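Local structure of glycoside hydrolase (Streptococcus pneumoniae serotype 4, 6ORH) at residues 182-185 and 186-189; 303-306 and 307-310; 382-385 and 386-389; 237-240 and 241-244. The protein probably hydrolyses alpha-linked L-fucose from host carbohydrate antigens, as a family 29 glycoside hydrolase. The protein carries 2 engineered substitutions. All coordinates share one frame; numbering follows the deposited sequence.

How the interactions relate
Four local contacts, each between directly adjoining segments, follow one another along the chain without nesting or crossing. Interaction 1 (182-189) leads the loop after strand 167-169 into helix 185-196. Interaction 4 (237-244) forms the short helix 238-243 before strand 250-259, and interaction 2 (303-310) turns the loop after strand 292-295 into helix 306-322; all three belong to the fucosidase domain. Interaction 3 (382-389) is a turn that crosses from strand 378-382 of one antiparallel sheet to strand 391-400 of the other in the C-terminal beta domain. Its nearest neighbour is interaction 4, about 7 Å away between nearest atoms, whereas the centres of interactions 2 and 3 lie about 38 Å apart.

Interaction 1 (182-185 and 186-189); sequences NYEF and EKWF. With EDO (1,2-ethanediol), chain F.
The indole of W188 packs against Y183 and F185 from the preceding turn. Its outer corner, CH2, lies 3.6 Å from Y183 CD1, the two rings inclined at 38°. W188 CE3 meets F185 CD1 more distantly, at 4.1 Å, and Y183 CB sits over the centre of the F185 ring. F185 and F189 run alongside each other, CZ of F189 reaching CB of F185 at 3.8 Å; their near-parallel rings hardly overlap. This aromatic cluster forms where helix 185-196 of the barrel domain begins, with E184 as N-cap residue and centre of an inverse gamma turn. Backbone bonds from W188 N to E184 O and from F189 N to F185 O start the helix. Y146 of helix 139-154 stacks on W188, and Y134 bonds to the hydroxyl of Y183. The polar side is looser: K187, extended from a chi1 of -171°, runs beside E184, yet NZ stays 4.2 Å from E184 OE1. One water joins those two atoms; another donates to OE1 and accepts a weak bond from W188 NE1, 3.2 Å away. E186, bent at its second torsion, takes a weak bond at OE1 from O2 of a 1,2-ethanediol, 2.9 Å away.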
loop_
_atom_site.group_PDB
_atom_site.type_symbol
_atom_site.label_atom_id
_atom_site.label_comp_id
_atom_site.label_asym_id
_atom_site.label_seq_id
_atom_site.Cartn_x
_atom_site.Cartn_y
_atom_site.Cartn_z
ATOM N N ASN A 182 -30.143 19.728 -7.213
ATOM C CA ASN A 182 -29.457 19.987 -5.956
ATOM C C ASN A 182 -30.349 19.466 -4.828
ATOM O O ASN A 182 -31.577 19.594 -4.893
ATOM C CB ASN A 182 -29.190 21.478 -5.755
ATOM C CG ASN A 182 -28.100 22.039 -6.651
ATOM O OD1 ASN A 182 -27.177 21.340 -7.047
ATOM N ND2 ASN A 182 -28.172 23.328 -6.914
ATOM N N TYR A 183 -29.719 18.885 -3.801
ATOM C CA TYR A 183 -30.453 18.185 -2.755
ATOM C C TYR A 183 -30.521 19.018 -1.471
ATOM O O TYR A 183 -29.569 19.696 -1.109
ATOM C CB TYR A 183 -29.760 16.846 -2.458
ATOM C CG TYR A 183 -29.603 15.961 -3.664
ATOM C CD1 TYR A 183 -30.711 15.612 -4.426
ATOM C CD2 TYR A 183 -28.364 15.518 -4.072
ATOM C CE1 TYR A 183 -30.578 14.801 -5.536
ATOM C CE2 TYR A 183 -28.210 14.698 -5.183
ATOM C CZ TYR A 183 -29.330 14.339 -5.912
ATOM O OH TYR A 183 -29.214 13.528 -6.993
ATOM N N GLU A 184 -31.660 18.913 -0.781
ATOM C CA GLU A 184 -31.882 19.602 0.478
ATOM C C GLU A 184 -31.293 18.756 1.609
ATOM O O GLU A 184 -32.020 18.305 2.488
ATOM C CB GLU A 184 -33.368 19.888 0.676
ATOM C CG GLU A 184 -33.895 20.947 -0.294
ATOM C CD GLU A 184 -35.404 21.120 -0.227
ATOM O OE1 GLU A 184 -35.988 20.895 0.858
ATOM O OE2 GLU A 184 -36.006 21.462 -1.277
ATOM N N PHE A 185 -29.957 18.616 1.614
ATOM C CA PHE A 185 -29.295 17.678 2.521
ATOM C C PHE A 185 -29.640 17.959 3.989
ATOM O O PHE A 185 -29.969 17.038 4.738
ATOM C CB PHE A 185 -27.784 17.755 2.301
ATOM C CG PHE A 185 -27.291 17.041 1.074
ATOM C CD1 PHE A 185 -27.403 15.661 0.976
ATOM C CD2 PHE A 185 -26.625 17.727 0.061
ATOM C CE1 PHE A 185 -26.905 14.983 -0.131
ATOM C CE2 PHE A 185 -26.113 17.048 -1.039
ATOM C CZ PHE A 185 -26.242 15.673 -1.124
ATOM N N GLU A 186 -29.577 19.221 4.413
ATOM C CA GLU A 186 -29.808 19.522 5.825
ATOM C C GLU A 186 -31.206 19.104 6.276
ATOM O O GLU A 186 -31.380 18.588 7.380
ATOM C CB GLU A 186 -29.469 20.979 6.155
ATOM C CG GLU A 186 -27.979 21.224 6.110
ATOM C CD GLU A 186 -27.075 20.359 6.992
ATOM O OE1 GLU A 186 -27.522 19.873 8.084
ATOM O OE2 GLU A 186 -25.914 20.167 6.592
ATOM N N LYS A 187 -32.225 19.328 5.437
ATOM C CA LYS A 187 -33.579 18.937 5.768
ATOM C C LYS A 187 -33.663 17.416 5.852
ATOM O O LYS A 187 -34.275 16.885 6.770
ATOM C CB LYS A 187 -34.551 19.513 4.732
ATOM C CG LYS A 187 -36.011 19.351 5.102
ATOM C CD LYS A 187 -36.908 20.179 4.209
ATOM C CE LYS A 187 -38.368 20.042 4.591
ATOM N NZ LYS A 187 -39.210 20.722 3.581
ATOM N N TRP A 188 -32.979 16.723 4.931
ATOM C CA TRP A 188 -32.957 15.265 5.005
ATOM C C TRP A 188 -32.312 14.793 6.304
ATOM O O TRP A 188 -32.856 13.883 6.942
ATOM C CB TRP A 188 -32.210 14.645 3.824
ATOM C CG TRP A 188 -32.770 14.952 2.469
ATOM C CD1 TRP A 188 -33.925 15.611 2.148
ATOM C CD2 TRP A 188 -32.208 14.507 1.227
ATOM N NE1 TRP A 188 -34.102 15.627 0.779
ATOM C CE2 TRP A 188 -33.056 14.969 0.194
ATOM C CE3 TRP A 188 -31.065 13.765 0.905
ATOM C CZ2 TRP A 188 -32.801 14.685 -1.155
ATOM C CZ3 TRP A 188 -30.783 13.523 -0.422
ATOM C CH2 TRP A 188 -31.670 13.947 -1.420
ATOM N N PHE A 189 -31.185 15.406 6.681
ATOM C CA PHE A 189 -30.444 14.949 7.856
ATOM C C PHE A 189 -31.275 15.207 9.109
ATOM O O PHE A 189 -31.261 14.395 10.049
ATOM C CB PHE A 189 -29.069 15.624 7.945
ATOM C CG PHE A 189 -28.149 15.420 6.764
ATOM C CD1 PHE A 189 -28.317 14.341 5.886
ATOM C CD2 PHE A 189 -27.121 16.336 6.520
ATOM C CE1 PHE A 189 -27.431 14.155 4.825
ATOM C CE2 PHE A 189 -26.259 16.171 5.445
ATOM C CZ PHE A 189 -26.426 15.086 4.597
HETATM C C1 EDO F . -24.286 16.926 9.588
HETATM O O1 EDO F . -24.157 18.017 8.691
HETATM C C2 EDO F . -25.428 17.104 10.510
HETATM O O2 EDO F . -26.478 17.944 10.018
HETATM O O HOH W 1 -36.293 17.865 1.258
HETATM O O HOH W 2 -38.159 22.254 1.368
#

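Interaction 2 (303-306 and 307-310); sequences LFDA and KDIE
D305 and K307 are joined by charge and by a capping bond, both through one carboxylate oxygen. K307 NZ forms a salt bridge to D305 OD2 at 2.9 Å, approaching on the syn side. K307 N also donates to D305 OD2, 2.9 Å away, from the opposite face and 43° out of the carboxylate plane. A chi1 of -178° swings the D305 carboxylate back over the first turn, while K307 bends at its last two torsions to bring NZ round to it. Two waters bridge the segments: one joins D305 OD1 and, weakly, K307 NZ, and the other joins D305 N to D308 OD2. The like charges of D305 OD2 and D308 OD1 stand 3.6 Å apart; the salt bridge from R261 to D308 probably offsets this. Apolar contact comes from F304 and I309, whose CB and CG1 meet at 3.6 Å, with I309 CG1 near the plane of the F304 ring at its edge. The F304 ring stacks on W59, and I309 touches V62, both of helix 56-65. The first helix bonds run from I309 N to D305 O and from E310 N to A306 O, and the D305 side chain makes this an aspartate N-cap at the start of helix 306-322, after strand 292-295.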
loop_
_atom_site.group_PDB
_atom_site.type_symbol
_atom_site.label_atom_id
_atom_site.label_comp_id
_atom_site.label_asym_id
_atom_site.label_seq_id
_atom_site.Cartn_x
_atom_site.Cartn_y
_atom_site.Cartn_z
ATOM N N LEU A 303 -32.039 -15.434 -4.683
ATOM C CA LEU A 303 -31.208 -16.191 -3.747
ATOM C C LEU A 303 -29.747 -15.773 -3.933
ATOM O O LEU A 303 -29.364 -15.374 -5.024
ATOM C CB LEU A 303 -31.386 -17.698 -3.994
ATOM C CG LEU A 303 -32.806 -18.223 -3.725
ATOM C CD1 LEU A 303 -32.855 -19.709 -4.062
ATOM C CD2 LEU A 303 -33.177 -18.074 -2.241
ATOM N N PHE A 304 -28.942 -15.873 -2.879
ATOM C CA PHE A 304 -27.503 -15.658 -3.062
ATOM C C PHE A 304 -26.966 -16.838 -3.871
ATOM O O PHE A 304 -27.437 -17.977 -3.730
ATOM C CB PHE A 304 -26.786 -15.676 -1.708
ATOM C CG PHE A 304 -26.929 -14.424 -0.866
ATOM C CD1 PHE A 304 -27.290 -13.207 -1.426
ATOM C CD2 PHE A 304 -26.646 -14.466 0.493
ATOM C CE1 PHE A 304 -27.417 -12.071 -0.619
ATOM C CE2 PHE A 304 -26.728 -13.315 1.281
ATOM C CZ PHE A 304 -27.123 -12.129 0.726
ATOM N N ASP A 305 -25.951 -16.568 -4.694
ATOM C CA ASP A 305 -25.317 -17.598 -5.515
ATOM C C ASP A 305 -24.599 -18.616 -4.632
ATOM O O ASP A 305 -23.989 -18.250 -3.626
ATOM C CB ASP A 305 -24.329 -16.935 -6.487
ATOM C CG ASP A 305 -23.668 -17.933 -7.419
ATOM O OD1 ASP A 305 -24.268 -18.207 -8.460
ATOM O OD2 ASP A 305 -22.580 -18.424 -7.076
ATOM N N ALA A 306 -24.644 -19.913 -5.020
ATOM C CA ALA A 306 -24.054 -20.979 -4.224
ATOM C C ALA A 306 -22.563 -20.752 -3.944
ATOM O O ALA A 306 -22.104 -21.071 -2.841
ATOM C CB ALA A 306 -24.269 -22.314 -4.918
ATOM N N LYS A 307 -21.832 -20.254 -4.962
ATOM C CA LYS A 307 -20.387 -20.059 -4.858
ATOM C C LYS A 307 -20.112 -18.910 -3.885
ATOM O O LYS A 307 -19.264 -19.048 -3.003
ATOM C CB LYS A 307 -19.777 -19.743 -6.223
ATOM C CG LYS A 307 -20.012 -20.823 -7.286
ATOM C CD LYS A 307 -19.422 -20.504 -8.667
ATOM C CE LYS A 307 -19.864 -19.186 -9.291
ATOM N NZ LYS A 307 -21.323 -19.133 -9.562
ATOM N N ASP A 308 -20.934 -17.850 -3.986
ATOM C CA ASP A 308 -20.769 -16.719 -3.074
ATOM C C ASP A 308 -20.975 -17.157 -1.630
ATOM O O ASP A 308 -20.259 -16.735 -0.729
ATOM C CB ASP A 308 -21.763 -15.587 -3.360
ATOM C CG ASP A 308 -21.614 -14.952 -4.729
ATOM O OD1 ASP A 308 -20.958 -15.570 -5.604
ATOM O OD2 ASP A 308 -22.159 -13.847 -4.923
ATOM N N ILE A 309 -22.022 -17.970 -1.377
ATOM C CA ILE A 309 -22.271 -18.455 -0.041
ATOM C C ILE A 309 -21.069 -19.257 0.479
ATOM O O ILE A 309 -20.618 -19.051 1.609
ATOM C CB ILE A 309 -23.577 -19.282 -0.019
ATOM C CG1 ILE A 309 -24.782 -18.400 -0.354
ATOM C CG2 ILE A 309 -23.733 -19.957 1.335
ATOM C CD1 ILE A 309 -26.062 -19.213 -0.702
ATOM N N GLU A 310 -20.565 -20.198 -0.339
ATOM C CA GLU A 310 -19.429 -21.007 0.072
ATOM C C GLU A 310 -18.256 -20.097 0.463
ATOM O O GLU A 310 -17.615 -20.323 1.496
ATOM C CB GLU A 310 -19.066 -21.944 -1.085
ATOM C CG GLU A 310 -17.920 -22.871 -0.768
ATOM C CD GLU A 310 -17.931 -23.998 -1.784
ATOM O OE1 GLU A 310 -18.339 -25.122 -1.391
ATOM O OE2 GLU A 310 -17.601 -23.735 -2.979
HETATM O O HOH W 3 -24.935 -13.980 -4.667
HETATM O O HOH W 4 -23.795 -20.551 -9.849
#

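Interaction 3 (382-385 and 386-389); sequences REDL and KLGQ
D384 turns its CG away from its own N (chi1 -180°), folding its carboxylate over the start of the turn, where OD1 accepts from K386 N at 3.2 Å; Q389, extended and with its CG likewise opposite its N, carries its amide past E383. The K386 donor comes from above the carboxylate plane, 43° out of it, and the bond is bent to 140° at the hydrogen. The same oxygen touches K386 CB at 3.4 Å; OD2 rests against CD1 of L387. Two backbone bonds tighten the bend, L387 N to D384 O and G388 N to L385 O. G388 follows the 3-10 turn with positive phi; at these backbone angles a CB would press on the carbonyl O of L387, which suits glycine. L385 and Q389 lie side by side, L385 CD2 3.8 Å from Q389 CB. E383 crosses Q389 at about a right angle: its OE1 lies 3.5 Å from Q389 CG, and a water links that oxygen to Q389 NE2. E383 OE1 also accepts from G414 N, and OE2 from R390 N and I391 N, whereas Q389 bonds to L223 and Q225. The turn thus joins the C-terminal beta domain to the fucosidase domain. D384 touches T443, a calcium-binding residue of this protein, though no calcium is bound to this chain. Several N-H donors converge on the buried E383 carboxylate, which would probably favour its charged form.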
loop_
_atom_site.group_PDB
_atom_site.type_symbol
_atom_site.label_atom_id
_atom_site.label_comp_id
_atom_site.label_asym_id
_atom_site.label_seq_id
_atom_site.Cartn_x
_atom_site.Cartn_y
_atom_site.Cartn_z
ATOM N N ARG A 382 -4.249 -1.146 18.882
ATOM C CA ARG A 382 -5.481 -0.347 18.909
ATOM C C ARG A 382 -5.277 0.916 19.739
ATOM O O ARG A 382 -4.715 0.893 20.845
ATOM C CB ARG A 382 -6.642 -1.104 19.566
ATOM C CG ARG A 382 -7.045 -2.376 18.836
ATOM C CD ARG A 382 -8.431 -2.809 19.310
ATOM N NE ARG A 382 -8.807 -4.094 18.748
ATOM C CZ ARG A 382 -10.051 -4.576 18.817
ATOM N NH1 ARG A 382 -10.991 -3.852 19.406
ATOM N NH2 ARG A 382 -10.345 -5.755 18.297
ATOM N N GLU A 383 -5.780 2.038 19.211
ATOM C CA GLU A 383 -5.813 3.283 19.962
ATOM C C GLU A 383 -7.065 3.351 20.822
ATOM O O GLU A 383 -7.918 2.473 20.752
ATOM C CB GLU A 383 -5.769 4.518 19.052
ATOM C CG GLU A 383 -4.377 4.800 18.568
ATOM C CD GLU A 383 -4.286 6.050 17.716
ATOM O OE1 GLU A 383 -4.664 5.962 16.516
ATOM O OE2 GLU A 383 -3.738 7.054 18.214
ATOM N N ASP A 384 -7.161 4.381 21.662
ATOM C CA ASP A 384 -8.402 4.599 22.379
ATOM C C ASP A 384 -9.118 5.805 21.782
ATOM O O ASP A 384 -8.851 6.936 22.170
ATOM C CB ASP A 384 -8.173 4.801 23.884
ATOM C CG ASP A 384 -9.452 5.029 24.681
ATOM O OD1 ASP A 384 -10.569 5.050 24.093
ATOM O OD2 ASP A 384 -9.323 5.218 25.909
ATOM N N LEU A 385 -9.996 5.555 20.819
ATOM C CA LEU A 385 -10.489 6.675 20.029
ATOM C C LEU A 385 -11.494 7.514 20.810
ATOM O O LEU A 385 -11.856 8.587 20.341
ATOM C CB LEU A 385 -11.076 6.186 18.695
ATOM C CG LEU A 385 -10.106 5.565 17.694
ATOM C CD1 LEU A 385 -10.814 5.366 16.360
ATOM C CD2 LEU A 385 -8.820 6.382 17.516
ATOM N N LYS A 386 -11.932 7.061 22.004
ATOM C CA LYS A 386 -12.753 7.947 22.826
ATOM C C LYS A 386 -11.957 9.185 23.223
ATOM O O LYS A 386 -12.538 10.198 23.616
ATOM C CB LYS A 386 -13.180 7.236 24.114
ATOM C CG LYS A 386 -14.076 6.040 23.854
ATOM C CD LYS A 386 -14.387 5.204 25.090
ATOM C CE LYS A 386 -15.398 4.127 24.748
ATOM N NZ LYS A 386 -16.209 3.739 25.928
ATOM N N LEU A 387 -10.629 9.104 23.140
ATOM C CA LEU A 387 -9.773 10.238 23.452
ATOM C C LEU A 387 -9.149 10.835 22.180
ATOM O O LEU A 387 -8.267 11.701 22.238
ATOM C CB LEU A 387 -8.717 9.790 24.473
ATOM C CG LEU A 387 -9.215 9.744 25.918
ATOM C CD1 LEU A 387 -8.433 8.732 26.740
ATOM C CD2 LEU A 387 -9.163 11.126 26.564
ATOM N N GLY A 388 -9.637 10.382 21.015
ATOM C CA GLY A 388 -9.192 10.927 19.735
ATOM C C GLY A 388 -8.026 10.160 19.101
ATOM O O GLY A 388 -7.191 9.549 19.778
ATOM N N GLN A 389 -7.958 10.196 17.765
ATOM C CA GLN A 389 -6.899 9.506 17.034
ATOM C C GLN A 389 -5.621 10.349 17.057
ATOM O O GLN A 389 -5.667 11.575 16.831
ATOM C CB GLN A 389 -7.369 9.335 15.578
ATOM C CG GLN A 389 -6.445 8.455 14.733
ATOM C CD GLN A 389 -6.954 8.187 13.332
ATOM O OE1 GLN A 389 -8.033 8.660 12.963
ATOM N NE2 GLN A 389 -6.190 7.411 12.564
HETATM O O HOH W 5 -3.698 6.775 14.158
HETATM O O HOH W 6 -6.014 7.268 21.467
#

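Interaction 4 (237-240 and 241-244); sequences ELNY and LQHG
Segments 237-240 and 241-244 wind into one short helix, tied by successive i to i+4 bonds from L241 N to E237 O, Q242 N to L238 O and H243 N to N239 O, and then by a weak bond from G244 N to Y240 O, 2.8 Å long but bent to 122°. N239 and Q242 point the same way from neighbouring turns, their amide planes 37° apart. N239 OD1 and Q242 NE2 remain 3.8 Å apart and are joined through a water, which donates to OD1 at 2.6 Å and accepts from NE2 at 3.0 Å. Q242 reaches this position through a fully extended chain. The following residue, H243, brings the edge of its imidazole to the backbone, CD2 lying 3.2 Å from N239 O, close to the ring plane; P222 O accepts from ND1. L241 lies along the first turn, its CG 3.6 Å from E237 O, and packs on W211 of strand 209-211. Y240 directs its hydroxyl to D245 and N228. The second subunit borders this helix: its H411 ring meets H243, and its S409 packs on Q242. G244 leaves helical angles with positive phi, which favours glycine. This is a short alpha helix with E237 as N-cap residue and a positive-phi glycine just after its end, set in the TIM-barrel domain with one side against the second subunit.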
loop_
_atom_site.group_PDB
_atom_site.type_symbol
_atom_site.label_atom_id
_atom_site.label_comp_id
_atom_site.label_asym_id
_atom_site.label_seq_id
_atom_site.Cartn_x
_atom_site.Cartn_y
_atom_site.Cartn_z
ATOM N N GLU A 237 -11.274 15.140 -3.431
ATOM C CA GLU A 237 -10.142 14.393 -3.964
ATOM C C GLU A 237 -10.218 12.946 -3.487
ATOM O O GLU A 237 -10.455 12.688 -2.305
ATOM C CB GLU A 237 -8.792 14.938 -3.475
ATOM C CG GLU A 237 -8.113 15.959 -4.393
ATOM C CD GLU A 237 -7.710 15.448 -5.772
ATOM O OE1 GLU A 237 -8.536 15.646 -6.684
ATOM O OE2 GLU A 237 -6.566 14.897 -5.951
ATOM N N LEU A 238 -9.940 12.010 -4.398
ATOM C CA LEU A 238 -9.938 10.598 -4.024
ATOM C C LEU A 238 -8.916 10.338 -2.910
ATOM O O LEU A 238 -9.214 9.582 -1.976
ATOM C CB LEU A 238 -9.662 9.696 -5.233
ATOM C CG LEU A 238 -10.692 9.769 -6.360
ATOM C CD1 LEU A 238 -10.244 8.879 -7.517
ATOM C CD2 LEU A 238 -12.083 9.384 -5.863
ATOM N N ASN A 239 -7.722 10.956 -2.985
ATOM C CA ASN A 239 -6.751 10.683 -1.930
ATOM C C ASN A 239 -7.171 11.317 -0.591
ATOM O O ASN A 239 -6.732 10.864 0.472
ATOM C CB ASN A 239 -5.359 11.152 -2.358
ATOM C CG ASN A 239 -4.753 10.314 -3.468
ATOM O OD1 ASN A 239 -5.234 9.223 -3.760
ATOM N ND2 ASN A 239 -3.650 10.779 -4.033
ATOM N N TYR A 240 -7.969 12.386 -0.629
ATOM C CA TYR A 240 -8.470 13.000 0.599
ATOM C C TYR A 240 -9.432 12.027 1.285
ATOM O O TYR A 240 -9.390 11.795 2.488
ATOM C CB TYR A 240 -9.102 14.361 0.279
ATOM C CG TYR A 240 -9.469 15.139 1.520
ATOM C CD1 TYR A 240 -8.477 15.767 2.273
ATOM C CD2 TYR A 240 -10.792 15.224 1.958
ATOM C CE1 TYR A 240 -8.819 16.523 3.383
ATOM C CE2 TYR A 240 -11.144 15.972 3.082
ATOM C CZ TYR A 240 -10.138 16.617 3.792
ATOM O OH TYR A 240 -10.478 17.316 4.922
ATOM N N LEU A 241 -10.304 11.406 0.475
ATOM C CA LEU A 241 -11.221 10.412 1.010
ATOM C C LEU A 241 -10.461 9.204 1.556
ATOM O O LEU A 241 -10.792 8.692 2.615
ATOM C CB LEU A 241 -12.163 9.950 -0.117
ATOM C CG LEU A 241 -13.110 11.042 -0.618
ATOM C CD1 LEU A 241 -13.930 10.476 -1.779
ATOM C CD2 LEU A 241 -14.008 11.549 0.510
ATOM N N GLN A 242 -9.421 8.779 0.852
ATOM C CA GLN A 242 -8.759 7.498 1.106
ATOM C C GLN A 242 -7.855 7.560 2.335
ATOM O O GLN A 242 -7.615 6.530 2.974
ATOM C CB GLN A 242 -7.992 7.146 -0.169
ATOM C CG GLN A 242 -7.061 5.945 -0.083
ATOM C CD GLN A 242 -6.466 5.683 -1.458
ATOM O OE1 GLN A 242 -7.146 5.164 -2.349
ATOM N NE2 GLN A 242 -5.204 6.054 -1.659
ATOM N N HIS A 243 -7.340 8.763 2.646
ATOM C CA HIS A 243 -6.388 8.910 3.747
ATOM C C HIS A 243 -6.959 9.756 4.879
ATOM O O HIS A 243 -6.348 9.829 5.951
ATOM C CB HIS A 243 -5.084 9.574 3.273
ATOM C CG HIS A 243 -4.352 8.752 2.280
ATOM N ND1 HIS A 243 -3.545 7.681 2.655
ATOM C CD2 HIS A 243 -4.267 8.830 0.919
ATOM C CE1 HIS A 243 -3.010 7.106 1.591
ATOM N NE2 HIS A 243 -3.461 7.783 0.501
ATOM N N GLY A 244 -8.089 10.434 4.621
ATOM C CA GLY A 244 -8.578 11.464 5.528
ATOM C C GLY A 244 -7.594 12.629 5.674
ATOM O O GLY A 244 -6.696 12.811 4.865
HETATM O O HOH W 7 -4.433 6.800 -4.434
#